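Long-range contacts in copper-containing nitrite reductase (Hyphomicrobium denitrificans 1NES1, PDB 6TFO), which probably reduces nitrite to nitric oxide with electrons taken from cytochrome c, working as a multi-domain enzyme with several bound copper ions: residues Q179-T184 / K306-S311; V297-I302 / E327-N332; P29-L34 / Q69-N74. All blocks are in the same frame, centred on the assembly; numbering follows the deposited sequence.

Contact 1 of 3, residues Q179-T184 / K306-S311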
ATOM      1  N   GLN C 179      19.293 -26.777  17.595  1.00 43.14           N
ATOM      2  CA  GLN C 179      18.006 -26.475  18.258  1.00 47.72           C
ATOM      3  C   GLN C 179      18.118 -25.088  18.910  1.00 48.48           C
ATOM      4  O   GLN C 179      18.663 -24.987  20.027  1.00 49.15           O
ATOM      5  CB  GLN C 179      17.692 -27.609  19.236  1.00 47.83           C
ATOM      6  CG  GLN C 179      16.227 -27.703  19.614  1.00 48.05           C
ATOM      7  CD  GLN C 179      15.392 -28.248  18.476  1.00 51.69           C
ATOM      8  OE1 GLN C 179      15.827 -29.123  17.716  1.00 53.47           O
ATOM      9  NE2 GLN C 179      14.183 -27.730  18.337  1.00 47.22           N
ATOM     10  N   LEU C 180      17.664 -24.049  18.201  1.00 45.92           N
ATOM     11  CA  LEU C 180      17.690 -22.628  18.646  1.00 43.71           C
ATOM     12  C   LEU C 180      16.673 -22.444  19.780  1.00 47.70           C
ATOM     13  O   LEU C 180      16.983 -21.744  20.757  1.00 48.33           O
ATOM     14  CB  LEU C 180      17.381 -21.726  17.448  1.00 42.79           C
ATOM     15  CG  LEU C 180      17.104 -20.247  17.740  1.00 43.78           C
ATOM     16  CD1 LEU C 180      18.248 -19.616  18.518  1.00 45.89           C
ATOM     17  CD2 LEU C 180      16.880 -19.477  16.444  1.00 40.86           C
ATOM     18  N   ASP C 181      15.502 -23.060  19.663  1.00 47.56           N
ATOM     19  CA  ASP C 181      14.432 -23.013  20.694  1.00 48.27           C
ATOM     20  C   ASP C 181      13.702 -24.353  20.627  1.00 52.02           C
ATOM     21  O   ASP C 181      14.060 -25.170  19.756  1.00 55.56           O
ATOM     22  CB  ASP C 181      13.550 -21.776  20.464  1.00 51.67           C
ATOM     23  CG  ASP C 181      12.735 -21.257  21.637  1.00 46.70           C
ATOM     24  OD1 ASP C 181      12.515 -22.025  22.598  1.00 49.02           O
ATOM     25  OD2 ASP C 181      12.318 -20.074  21.564  1.00 42.53           O
ATOM     26  N   ASP C 182      12.728 -24.552  21.512  1.00 52.16           N
ATOM     27  CA  ASP C 182      11.868 -25.739  21.728  1.00 55.41           C
ATOM     28  C   ASP C 182      11.417 -26.409  20.407  1.00 59.60           C
ATOM     29  O   ASP C 182      11.478 -27.665  20.311  1.00 58.71           O
ATOM     30  CB  ASP C 182      10.697 -25.229  22.571  1.00 59.92           C
ATOM     31  CG  ASP C 182       9.954 -26.264  23.383  1.00 68.21           C
ATOM     32  OD1 ASP C 182      10.514 -27.351  23.640  1.00 71.95           O
ATOM     33  OD2 ASP C 182       8.804 -25.970  23.733  1.00 74.23           O
ATOM     34  N   LYS C 183      10.919 -25.622  19.447  1.00 60.31           N
ATOM     35  CA  LYS C 183      10.348 -26.113  18.152  1.00 59.78           C
ATOM     36  C   LYS C 183      10.937 -25.332  16.974  1.00 56.08           C
ATOM     37  O   LYS C 183      10.288 -25.263  15.900  1.00 52.17           O
ATOM     38  CB  LYS C 183       8.830 -25.924  18.100  1.00 67.88           C
ATOM     39  CG  LYS C 183       8.026 -26.599  19.202  1.00 77.61           C
ATOM     40  CD  LYS C 183       6.614 -26.041  19.309  1.00 82.19           C
ATOM     41  CE  LYS C 183       5.849 -26.593  20.494  1.00 84.68           C
ATOM     42  NZ  LYS C 183       4.395 -26.606  20.218  1.00 86.18           N
ATOM     43  N   THR C 184      12.120 -24.745  17.152  1.00 50.12           N
ATOM     44  CA  THR C 184      12.728 -23.863  16.123  1.00 48.22           C
ATOM     45  C   THR C 184      14.210 -24.197  15.978  1.00 48.97           C
ATOM     46  O   THR C 184      14.884 -24.457  16.990  1.00 50.21           O
ATOM     47  CB  THR C 184      12.358 -22.382  16.324  1.00 46.47           C
ATOM     48  OG1 THR C 184      13.477 -21.528  16.124  1.00 51.42           O
ATOM     49  CG2 THR C 184      11.729 -22.097  17.664  1.00 42.55           C
ATOM     50  N   LYS C 306      12.140 -14.247  10.656  1.00 47.12           N
ATOM     51  CA  LYS C 306      10.885 -14.314  11.456  1.00 48.38           C
ATOM     52  C   LYS C 306      11.163 -13.920  12.900  1.00 48.96           C
ATOM     53  O   LYS C 306      12.246 -14.171  13.428  1.00 45.43           O
ATOM     54  CB  LYS C 306      10.262 -15.718  11.463  1.00 52.14           C
ATOM     55  CG  LYS C 306       9.893 -16.316  10.111  1.00 57.48           C
ATOM     56  CD  LYS C 306       8.844 -15.530   9.362  1.00 66.16           C
ATOM     57  CE  LYS C 306       8.456 -16.178   8.051  1.00 72.54           C
ATOM     58  NZ  LYS C 306       7.123 -15.714   7.610  1.00 82.59           N
ATOM     59  N   PRO C 307      10.157 -13.340  13.595  1.00 49.75           N
ATOM     60  CA  PRO C 307      10.334 -12.887  14.972  1.00 48.29           C
ATOM     61  C   PRO C 307      10.714 -14.023  15.924  1.00 48.03           C
ATOM     62  O   PRO C 307      10.453 -15.189  15.615  1.00 52.85           O
ATOM     63  CB  PRO C 307       8.958 -12.344  15.372  1.00 47.82           C
ATOM     64  CG  PRO C 307       8.250 -12.078  14.062  1.00 46.12           C
ATOM     65  CD  PRO C 307       8.794 -13.105  13.099  1.00 47.24           C
ATOM     66  N   PHE C 308      11.312 -13.653  17.056  1.00 45.58           N
ATOM     67  CA  PHE C 308      11.501 -14.553  18.217  1.00 45.42           C
ATOM     68  C   PHE C 308      10.182 -15.285  18.504  1.00 45.33           C
ATOM     69  O   PHE C 308       9.142 -14.614  18.524  1.00 45.00           O
ATOM     70  CB  PHE C 308      11.939 -13.765  19.449  1.00 45.32           C
ATOM     71  CG  PHE C 308      12.099 -14.622  20.675  1.00 45.42           C
ATOM     72  CD1 PHE C 308      13.277 -15.313  20.898  1.00 43.53           C
ATOM     73  CD2 PHE C 308      11.064 -14.758  21.593  1.00 47.64           C
ATOM     74  CE1 PHE C 308      13.421 -16.121  22.012  1.00 46.50           C
ATOM     75  CE2 PHE C 308      11.213 -15.563  22.714  1.00 49.45           C
ATOM     76  CZ  PHE C 308      12.391 -16.243  22.920  1.00 50.17           C
ATOM     77  N   GLY C 309      10.233 -16.602  18.727  1.00 42.55           N
ATOM     78  CA  GLY C 309       9.070 -17.418  19.127  1.00 48.53           C
ATOM     79  C   GLY C 309       8.441 -18.145  17.951  1.00 50.26           C
ATOM     80  O   GLY C 309       7.581 -18.973  18.178  1.00 57.91           O
ATOM     81  N   THR C 310       8.872 -17.847  16.727  1.00 53.71           N
ATOM     82  CA  THR C 310       8.417 -18.526  15.490  1.00 50.88           C
ATOM     83  C   THR C 310       9.000 -19.942  15.459  1.00 50.23           C
ATOM     84  O   THR C 310      10.215 -20.066  15.619  1.00 51.46           O
ATOM     85  CB  THR C 310       8.837 -17.732  14.256  1.00 51.14           C
ATOM     86  OG1 THR C 310       8.446 -16.368  14.409  1.00 45.85           O
ATOM     87  CG2 THR C 310       8.235 -18.311  12.999  1.00 54.66           C
ATOM     88  N   SER C 311       8.156 -20.958  15.259  1.00 49.56           N
ATOM     89  CA  SER C 311       8.536 -22.386  15.072  1.00 45.91           C
ATOM     90  C   SER C 311       9.135 -22.614  13.683  1.00 45.86           C
ATOM     91  O   SER C 311       8.924 -21.764  12.811  1.00 43.34           O
ATOM     92  CB  SER C 311       7.364 -23.298  15.264  1.00 43.14           C
ATOM     93  OG  SER C 311       6.713 -22.994  16.472  1.00 51.63           O
TER
HETATM   94  O   HOH W   1      11.818 -19.198  18.852  1.00 47.01           O

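Contact 2 of 3, residues V297-I302 / E327-N332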
ATOM      1  N   VAL C 297      30.533 -18.892  30.170  1.00 44.27           N
ATOM      2  CA  VAL C 297      29.300 -18.272  29.610  1.00 42.60           C
ATOM      3  C   VAL C 297      29.687 -17.220  28.557  1.00 46.22           C
ATOM      4  O   VAL C 297      30.555 -16.368  28.836  1.00 41.94           O
ATOM      5  CB  VAL C 297      28.407 -17.687  30.715  1.00 42.14           C
ATOM      6  CG1 VAL C 297      27.198 -16.980  30.122  1.00 41.18           C
ATOM      7  CG2 VAL C 297      27.967 -18.754  31.709  1.00 41.52           C
ATOM      8  N   MET C 298      29.046 -17.282  27.383  1.00 45.00           N
ATOM      9  CA  MET C 298      29.212 -16.277  26.310  1.00 41.82           C
ATOM     10  C   MET C 298      27.837 -15.855  25.775  1.00 45.11           C
ATOM     11  O   MET C 298      26.939 -16.713  25.648  1.00 41.39           O
ATOM     12  CB  MET C 298      30.092 -16.811  25.178  1.00 41.71           C
ATOM     13  CG  MET C 298      31.537 -16.959  25.580  1.00 40.22           C
ATOM     14  SD  MET C 298      32.683 -16.968  24.177  1.00 40.66           S
ATOM     15  CE  MET C 298      33.008 -15.220  23.959  1.00 40.38           C
ATOM     16  N   GLN C 299      27.676 -14.550  25.521  1.00 43.33           N
ATOM     17  CA  GLN C 299      26.415 -13.941  25.031  1.00 42.02           C
ATOM     18  C   GLN C 299      26.601 -13.612  23.556  1.00 40.42           C
ATOM     19  O   GLN C 299      27.664 -13.091  23.174  1.00 42.25           O
ATOM     20  CB  GLN C 299      26.051 -12.693  25.843  1.00 42.88           C
ATOM     21  CG  GLN C 299      24.906 -11.882  25.275  1.00 39.14           C
ATOM     22  CD  GLN C 299      24.575 -10.730  26.181  1.00 40.93           C
ATOM     23  OE1 GLN C 299      24.621 -10.854  27.409  1.00 40.48           O
ATOM     24  NE2 GLN C 299      24.246  -9.599  25.571  1.00 38.30           N
ATOM     25  N   GLY C 300      25.572 -13.879  22.764  1.00 43.83           N
ATOM     26  CA  GLY C 300      25.545 -13.445  21.359  1.00 44.58           C
ATOM     27  C   GLY C 300      24.134 -13.239  20.873  1.00 42.82           C
ATOM     28  O   GLY C 300      23.173 -13.531  21.635  1.00 34.49           O
ATOM     29  N   GLU C 301      24.031 -12.753  19.642  1.00 44.50           N
ATOM     30  CA  GLU C 301      22.746 -12.416  18.987  1.00 45.67           C
ATOM     31  C   GLU C 301      22.582 -13.265  17.715  1.00 44.66           C
ATOM     32  O   GLU C 301      23.580 -13.608  17.061  1.00 44.79           O
ATOM     33  CB  GLU C 301      22.672 -10.916  18.658  1.00 49.19           C
ATOM     34  CG  GLU C 301      23.241  -9.968  19.713  1.00 46.95           C
ATOM     35  CD  GLU C 301      24.552  -9.293  19.352  1.00 46.63           C
ATOM     36  OE1 GLU C 301      24.793  -9.052  18.141  1.00 51.70           O
ATOM     37  OE2 GLU C 301      25.326  -8.973  20.277  1.00 46.33           O
ATOM     38  N   ILE C 302      21.339 -13.576  17.370  1.00 42.71           N
ATOM     39  CA  ILE C 302      20.967 -14.225  16.087  1.00 46.62           C
ATOM     40  C   ILE C 302      19.888 -13.349  15.429  1.00 43.36           C
ATOM     41  O   ILE C 302      18.983 -12.852  16.136  1.00 38.74           O
ATOM     42  CB  ILE C 302      20.572 -15.704  16.325  1.00 47.96           C
ATOM     43  CG1 ILE C 302      21.809 -16.542  16.661  1.00 45.64           C
ATOM     44  CG2 ILE C 302      19.810 -16.274  15.139  1.00 51.08           C
ATOM     45  CD1 ILE C 302      21.523 -17.991  16.956  1.00 44.05           C
ATOM     46  N   GLU C 327      16.813 -10.859  16.680  1.00 43.56           N
ATOM     47  CA  GLU C 327      15.563 -11.455  17.210  1.00 43.81           C
ATOM     48  C   GLU C 327      15.894 -12.278  18.445  1.00 41.16           C
ATOM     49  O   GLU C 327      15.057 -12.337  19.345  1.00 39.40           O
ATOM     50  CB  GLU C 327      14.897 -12.333  16.150  1.00 46.69           C
ATOM     51  CG  GLU C 327      14.290 -11.554  14.985  1.00 46.87           C
ATOM     52  CD  GLU C 327      13.228 -10.553  15.389  1.00 44.88           C
ATOM     53  OE1 GLU C 327      12.554 -10.762  16.449  1.00 44.95           O
ATOM     54  OE2 GLU C 327      13.112  -9.558  14.653  1.00 44.12           O
ATOM     55  N   TYR C 328      17.073 -12.901  18.455  1.00 42.29           N
ATOM     56  CA  TYR C 328      17.534 -13.782  19.557  1.00 47.77           C
ATOM     57  C   TYR C 328      18.768 -13.170  20.234  1.00 46.25           C
ATOM     58  O   TYR C 328      19.727 -12.782  19.537  1.00 42.97           O
ATOM     59  CB  TYR C 328      17.803 -15.191  19.031  1.00 47.65           C
ATOM     60  CG  TYR C 328      16.572 -15.907  18.531  1.00 44.28           C
ATOM     61  CD1 TYR C 328      16.056 -15.655  17.266  1.00 40.49           C
ATOM     62  CD2 TYR C 328      15.937 -16.852  19.319  1.00 43.95           C
ATOM     63  CE1 TYR C 328      14.936 -16.319  16.803  1.00 41.91           C
ATOM     64  CE2 TYR C 328      14.811 -17.527  18.874  1.00 43.63           C
ATOM     65  CZ  TYR C 328      14.305 -17.251  17.616  1.00 43.56           C
ATOM     66  OH  TYR C 328      13.210 -17.921  17.160  1.00 48.62           O
ATOM     67  N   PHE C 329      18.693 -13.047  21.565  1.00 43.79           N
ATOM     68  CA  PHE C 329      19.821 -12.763  22.488  1.00 42.67           C
ATOM     69  C   PHE C 329      20.048 -14.030  23.318  1.00 39.39           C
ATOM     70  O   PHE C 329      19.106 -14.401  24.072  1.00 38.65           O
ATOM     71  CB  PHE C 329      19.471 -11.580  23.388  1.00 42.13           C
ATOM     72  CG  PHE C 329      19.666 -10.233  22.754  1.00 43.68           C
ATOM     73  CD1 PHE C 329      20.915  -9.642  22.721  1.00 42.73           C
ATOM     74  CD2 PHE C 329      18.606  -9.565  22.172  1.00 45.33           C
ATOM     75  CE1 PHE C 329      21.092  -8.394  22.139  1.00 44.24           C
ATOM     76  CE2 PHE C 329      18.790  -8.324  21.583  1.00 45.02           C
ATOM     77  CZ  PHE C 329      20.031  -7.742  21.575  1.00 40.03           C
ATOM     78  N   LEU C 330      21.211 -14.670  23.186  1.00 34.89           N
ATOM     79  CA  LEU C 330      21.433 -16.036  23.735  1.00 40.39           C
ATOM     80  C   LEU C 330      22.693 -16.140  24.608  1.00 42.79           C
ATOM     81  O   LEU C 330      23.760 -15.569  24.241  1.00 44.15           O
ATOM     82  CB  LEU C 330      21.525 -17.019  22.565  1.00 41.48           C
ATOM     83  CG  LEU C 330      20.370 -16.963  21.568  1.00 40.33           C
ATOM     84  CD1 LEU C 330      20.746 -17.724  20.311  1.00 40.62           C
ATOM     85  CD2 LEU C 330      19.086 -17.492  22.188  1.00 39.41           C
ATOM     86  N   PHE C 331      22.574 -16.906  25.699  1.00 45.04           N
ATOM     87  CA  PHE C 331      23.719 -17.500  26.441  1.00 44.78           C
ATOM     88  C   PHE C 331      23.981 -18.894  25.875  1.00 45.72           C
ATOM     89  O   PHE C 331      23.052 -19.694  25.857  1.00 45.06           O
ATOM     90  CB  PHE C 331      23.438 -17.597  27.942  1.00 40.38           C
ATOM     91  CG  PHE C 331      23.332 -16.279  28.668  1.00 36.92           C
ATOM     92  CD1 PHE C 331      24.245 -15.261  28.438  1.00 36.65           C
ATOM     93  CD2 PHE C 331      22.337 -16.067  29.610  1.00 38.17           C
ATOM     94  CE1 PHE C 331      24.144 -14.054  29.110  1.00 35.18           C
ATOM     95  CE2 PHE C 331      22.245 -14.861  30.298  1.00 35.19           C
ATOM     96  CZ  PHE C 331      23.138 -13.855  30.035  1.00 36.95           C
ATOM     97  N   ASN C 332      25.206 -19.142  25.404  1.00 51.95           N
ATOM     98  CA  ASN C 332      25.706 -20.478  24.991  1.00 49.54           C
ATOM     99  C   ASN C 332      24.722 -21.061  23.973  1.00 49.97           C
ATOM    100  O   ASN C 332      24.330 -22.241  24.114  1.00 50.65           O
ATOM    101  CB  ASN C 332      25.924 -21.404  26.197  1.00 50.48           C
ATOM    102  CG  ASN C 332      27.012 -20.941  27.150  1.00 49.02           C
ATOM    103  OD1 ASN C 332      27.388 -19.772  27.173  1.00 46.21           O
ATOM    104  ND2 ASN C 332      27.529 -21.850  27.954  1.00 40.56           N
TER

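Contact 3 of 3, residues P29-L34 / Q69-N74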
ATOM      1  N   PRO C  29       8.391 -17.127  33.048  1.00 72.91           N
ATOM      2  CA  PRO C  29       6.969 -16.966  32.759  1.00 66.56           C
ATOM      3  C   PRO C  29       6.600 -17.605  31.411  1.00 63.23           C
ATOM      4  O   PRO C  29       7.371 -17.485  30.484  1.00 64.51           O
ATOM      5  CB  PRO C  29       6.754 -15.444  32.758  1.00 65.52           C
ATOM      6  CG  PRO C  29       8.117 -14.878  32.373  1.00 65.89           C
ATOM      7  CD  PRO C  29       9.130 -15.855  32.950  1.00 72.61           C
ATOM      8  N   VAL C  30       5.443 -18.275  31.337  1.00 59.37           N
ATOM      9  CA  VAL C  30       4.791 -18.670  30.051  1.00 51.29           C
ATOM     10  C   VAL C  30       4.153 -17.409  29.465  1.00 47.68           C
ATOM     11  O   VAL C  30       3.287 -16.808  30.155  1.00 42.67           O
ATOM     12  CB  VAL C  30       3.753 -19.768  30.280  1.00 49.75           C
ATOM     13  CG1 VAL C  30       3.089 -20.186  28.977  1.00 51.12           C
ATOM     14  CG2 VAL C  30       4.382 -20.944  31.003  1.00 49.81           C
ATOM     15  N   VAL C  31       4.586 -16.989  28.276  1.00 48.80           N
ATOM     16  CA  VAL C  31       4.101 -15.715  27.656  1.00 55.49           C
ATOM     17  C   VAL C  31       3.158 -16.007  26.468  1.00 49.80           C
ATOM     18  O   VAL C  31       3.416 -16.917  25.662  1.00 42.54           O
ATOM     19  CB  VAL C  31       5.238 -14.738  27.286  1.00 57.20           C
ATOM     20  CG1 VAL C  31       6.488 -14.997  28.100  1.00 58.58           C
ATOM     21  CG2 VAL C  31       5.537 -14.711  25.801  1.00 65.97           C
ATOM     22  N   PHE C  32       2.087 -15.227  26.402  1.00 49.16           N
ATOM     23  CA  PHE C  32       1.086 -15.183  25.310  1.00 50.81           C
ATOM     24  C   PHE C  32       0.917 -13.717  24.900  1.00 47.10           C
ATOM     25  O   PHE C  32       0.722 -12.866  25.806  1.00 49.18           O
ATOM     26  CB  PHE C  32      -0.241 -15.780  25.789  1.00 47.16           C
ATOM     27  CG  PHE C  32      -0.152 -17.210  26.255  1.00 51.74           C
ATOM     28  CD1 PHE C  32       0.034 -18.248  25.351  1.00 52.76           C
ATOM     29  CD2 PHE C  32      -0.267 -17.527  27.601  1.00 55.61           C
ATOM     30  CE1 PHE C  32       0.085 -19.569  25.777  1.00 47.36           C
ATOM     31  CE2 PHE C  32      -0.187 -18.844  28.028  1.00 51.08           C
ATOM     32  CZ  PHE C  32       0.005 -19.859  27.113  1.00 48.46           C
ATOM     33  N   THR C  33       0.988 -13.443  23.601  1.00 45.15           N
ATOM     34  CA  THR C  33       0.668 -12.114  23.010  1.00 50.96           C
ATOM     35  C   THR C  33      -0.699 -12.176  22.297  1.00 52.52           C
ATOM     36  O   THR C  33      -0.915 -13.076  21.452  1.00 49.99           O
ATOM     37  CB  THR C  33       1.817 -11.655  22.101  1.00 48.21           C
ATOM     38  OG1 THR C  33       3.025 -11.760  22.855  1.00 47.18           O
ATOM     39  CG2 THR C  33       1.655 -10.231  21.628  1.00 51.64           C
ATOM     40  N   LEU C  34      -1.612 -11.272  22.651  1.00 51.28           N
ATOM     41  CA  LEU C  34      -2.941 -11.153  22.002  1.00 49.05           C
ATOM     42  C   LEU C  34      -3.031  -9.785  21.335  1.00 49.14           C
ATOM     43  O   LEU C  34      -2.718  -8.786  22.007  1.00 43.12           O
ATOM     44  CB  LEU C  34      -4.052 -11.310  23.038  1.00 46.38           C
ATOM     45  CG  LEU C  34      -4.069 -12.618  23.822  1.00 45.45           C
ATOM     46  CD1 LEU C  34      -5.282 -12.639  24.760  1.00 42.20           C
ATOM     47  CD2 LEU C  34      -4.089 -13.835  22.909  1.00 44.05           C
ATOM     48  N   GLN C  69       2.349 -14.638  31.714  1.00 40.71           N
ATOM     49  CA  GLN C  69       2.440 -13.251  31.210  1.00 45.34           C
ATOM     50  C   GLN C  69       1.579 -13.179  29.945  1.00 43.97           C
ATOM     51  O   GLN C  69       1.793 -13.994  29.031  1.00 40.90           O
ATOM     52  CB  GLN C  69       3.887 -12.869  30.910  1.00 45.73           C
ATOM     53  CG  GLN C  69       4.050 -11.421  30.479  1.00 47.68           C
ATOM     54  CD  GLN C  69       5.481 -11.061  30.162  1.00 48.68           C
ATOM     55  OE1 GLN C  69       6.433 -11.488  30.825  1.00 49.36           O
ATOM     56  NE2 GLN C  69       5.636 -10.221  29.152  1.00 50.75           N
ATOM     57  N   ILE C  70       0.606 -12.274  29.930  1.00 41.84           N
ATOM     58  CA  ILE C  70      -0.257 -11.999  28.751  1.00 42.94           C
ATOM     59  C   ILE C  70       0.041 -10.570  28.322  1.00 41.01           C
ATOM     60  O   ILE C  70      -0.164  -9.655  29.148  1.00 40.68           O
ATOM     61  CB  ILE C  70      -1.741 -12.212  29.086  1.00 44.95           C
ATOM     62  CG1 ILE C  70      -2.068 -13.695  29.288  1.00 47.75           C
ATOM     63  CG2 ILE C  70      -2.605 -11.589  28.011  1.00 48.82           C
ATOM     64  CD1 ILE C  70      -3.366 -13.945  30.035  1.00 50.28           C
ATOM     65  N   ASN C  71       0.546 -10.405  27.101  1.00 40.25           N
ATOM     66  CA  ASN C  71       0.760  -9.081  26.455  1.00 42.73           C
ATOM     67  C   ASN C  71      -0.454  -8.753  25.579  1.00 45.46           C
ATOM     68  O   ASN C  71      -0.650  -9.460  24.559  1.00 49.67           O
ATOM     69  CB  ASN C  71       2.031  -9.085  25.612  1.00 40.49           C
ATOM     70  CG  ASN C  71       3.230  -9.588  26.383  1.00 40.22           C
ATOM     71  OD1 ASN C  71       3.495  -9.140  27.500  1.00 37.31           O
ATOM     72  ND2 ASN C  71       3.945 -10.538  25.797  1.00 41.23           N
ATOM     73  N   LEU C  72      -1.254  -7.751  25.953  1.00 46.52           N
ATOM     74  CA  LEU C  72      -2.389  -7.278  25.112  1.00 43.28           C
ATOM     75  C   LEU C  72      -1.926  -6.108  24.245  1.00 43.83           C
ATOM     76  O   LEU C  72      -1.425  -5.128  24.809  1.00 46.15           O
ATOM     77  CB  LEU C  72      -3.575  -6.848  25.975  1.00 43.15           C
ATOM     78  CG  LEU C  72      -4.837  -6.478  25.196  1.00 43.26           C
ATOM     79  CD1 LEU C  72      -5.303  -7.645  24.336  1.00 44.69           C
ATOM     80  CD2 LEU C  72      -5.946  -6.034  26.131  1.00 42.21           C
ATOM     81  N   ILE C  73      -2.128  -6.218  22.929  1.00 45.13           N
ATOM     82  CA  ILE C  73      -1.818  -5.160  21.927  1.00 43.44           C
ATOM     83  C   ILE C  73      -3.105  -4.836  21.161  1.00 47.90           C
ATOM     84  O   ILE C  73      -3.718  -5.767  20.578  1.00 43.89           O
ATOM     85  CB  ILE C  73      -0.696  -5.619  20.986  1.00 42.43           C
ATOM     86  CG1 ILE C  73       0.488  -6.175  21.778  1.00 43.71           C
ATOM     87  CG2 ILE C  73      -0.297  -4.491  20.043  1.00 41.94           C
ATOM     88  CD1 ILE C  73       1.624  -6.678  20.925  1.00 44.61           C
ATOM     89  N   ASN C  74      -3.479  -3.558  21.156  1.00 48.11           N
ATOM     90  CA  ASN C  74      -4.644  -3.017  20.417  1.00 44.56           C
ATOM     91  C   ASN C  74      -4.368  -3.100  18.908  1.00 44.05           C
ATOM     92  O   ASN C  74      -3.391  -2.491  18.456  1.00 41.12           O
ATOM     93  CB  ASN C  74      -4.910  -1.589  20.870  1.00 44.07           C
ATOM     94  CG  ASN C  74      -6.235  -1.064  20.380  1.00 46.50           C
ATOM     95  OD1 ASN C  74      -6.566  -1.247  19.213  1.00 50.05           O
ATOM     96  ND2 ASN C  74      -6.973  -0.401  21.259  1.00 41.46           N
TER

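Contact 1 of 3, residues Q179-T184 / K306-S311
Asp181 and Phe308 meet carboxylate to ring: the two side chains cross at about a right angle, and OD2 of Asp181 stands 4.1 Å from CZ of Phe308, with the carboxylate and ring planes turned 39° apart. Both groups extend anti to their own backbone nitrogens (chi1 -159° for Asp181, 178° for Phe308), which brings them together at one end of the contact. The same OD2 accepts from a water at 2.9 Å, and that water is weakly bonded in turn to the backbone N of Gly309, bridging the segments where no direct hydrogen bond does. OD1 turns back to take the backbone N of Asp182, so both carboxylate oxygens are engaged and the group's rotation is restrained. The Phe308 ring also meets the ring of Tyr328. At the other end Thr184 lays its CB and CG2 against the carbonyl oxygen of Thr310, CB at 3.2 Å and CG2 at 3.3 Å, a close carbon-to-oxygen approach. Lys183 and Ser311 pack near their backbones, the Lys183 carbonyl oxygen lying 3.5 Å from CA of Ser311 and Lys183 CB 4.0 Å from Ser311 OG. Beyond CG the lysine chain runs extended and leads away, carrying NZ to a salt bridge with Asp51. Each segment holds a turn: type I from Asp181 to Thr184, type II from Pro307 to Thr310, with Gly309 third, where the positive phi favours glycine. In the second turn the Pro307 carbonyl oxygen takes both N and OG1 of Thr310, OG1 at 2.6 Å. The Asp181-Thr184 turn is the tip of the hairpin of strands 166-181 and 184-191, with a classic beta bulge where Leu180 and Asp181 face Thr184; the 306-311 loop lies against it, leading from strand 293-302 into strand 312-313, which runs parallel beside 184-191.

Contact 2 of 3, residues V297-I302 / E327-N332
Gln299 runs out beside Phe331, its non-hydrogen-bonded antiparallel partner, the two side chains crossing at a slant; its chain is fully extended, with CG anti to the backbone N (chi1 171°). Its CB sits 4.0 Å from CE1 of the Phe331 ring and equally near the carbonyl oxygen of Leu330, and CG keeps to that same oxygen. At the tip, OE1 stands 3.7 Å from Phe331 CE1, with the amide and ring planes 62° apart. Both polar atoms are satisfied beyond the two strands, OE1 by Ser365 OG and NE2 by Asp418 OD2, so the buried amide is fixed in its rotation. On the same face, CG of Glu301 rests 3.6 Å from Phe329 CE1, while the carboxylate bends off to Tyr303 OH and the backbone nitrogens of Asn362 and Phe363. These strands form one margin of a six-stranded cupredoxin sheet, with 328-331 outermost and 293-302 beside it, and the pairing ends in a classic beta bulge: the carbonyl oxygen of Ile302 accepts from the backbone N of both Glu327 and Tyr328. On the opposite face Ile302 and Leu330 make an apolar contact. Ile302 CD1 is pressed to 3.5 Å from Leu330 CD1, a close methyl-methyl approach, and Leu180 from strand 166-181 packs against both residues. Past the last strand residue, the Asn332 side chain imitates a backbone: OD1 takes Met298 N at 3.0 Å, almost straight at 169°, while Asn332 N returns a bond to the Met298 carbonyl oxygen and ND2 binds Arg150 O.

Contact 3 of 3, residues P29-L34 / Q69-N74
Strands 30-34 and 69-73 run side by side in parallel, axes 4.6 Å apart and 14° from aligned, joined by five backbone hydrogen bonds that pass back and forth from Val30 O to Ile73 N. This pairing is a central part of the four-stranded sheet of the N-terminal cupredoxin domain, a beta sandwich carrying the copper bound by His80, Cys117, His122 and Met127. Phe32, Leu34, Ile70 and Leu72 share the inward face. There CB of Leu34 lies 4.1 Å from Leu72 CD1, and its CD1 reaches toward Ile70 CG2 at 4.3 Å, an apolar contact joined by Leu60 and Val62 of strand 60-63, on which Phe32 packs, and by Tyr45, which touches Leu34 and Leu72. The Leu72 side chain is also about 5 Å from that of the copper ligand His80 and about 6 Å from that of Met127. The other face is more polar and carries Val31, Thr33, Gln69 and Asn71. Tyr318 of a second subunit packs on Gln69 and Asn71, and Glu319 of that subunit on Ile73, so this face takes part in the assembly. The Gln69 chain is extended and lies side by side with the Pro29 ring, both pointing the same way, OE1 4.1 Å from Pro29 CG. Asn71 OD1 is hydrogen-bonded to Thr102 OG1 of strand 100-106. Thr33 uses its two branches separately: the methyl CG2 touches Ile73 CD1 at 3.6 Å, while OG1 accepts a straight but weak hydrogen bond from Asn71 ND2 at 3.3 Å.

In the fold
Contact 2 is the buried one, near the middle of the chain; contact 1 lies at the surface and contact 3 is partly buried. Contacts 1 and 2 interlock, their segments alternating along the chain: strand 293-302 and the loop after it tie them, Phe308 meets Glu327 and Tyr328, and Leu180 of strand 166-181 packs on contact 2. Contact 3 joins two strands of the N-terminal sheet and touches neither, its centre about 17 Å from that of contact 1. Two turns, a bridging water and scattered van der Waals touches make contact 1, with no direct hydrogen bond; contacts 2 and 3 rest on regular backbone bonding, antiparallel and parallel respectively. Another subunit reaches contact 3 alone.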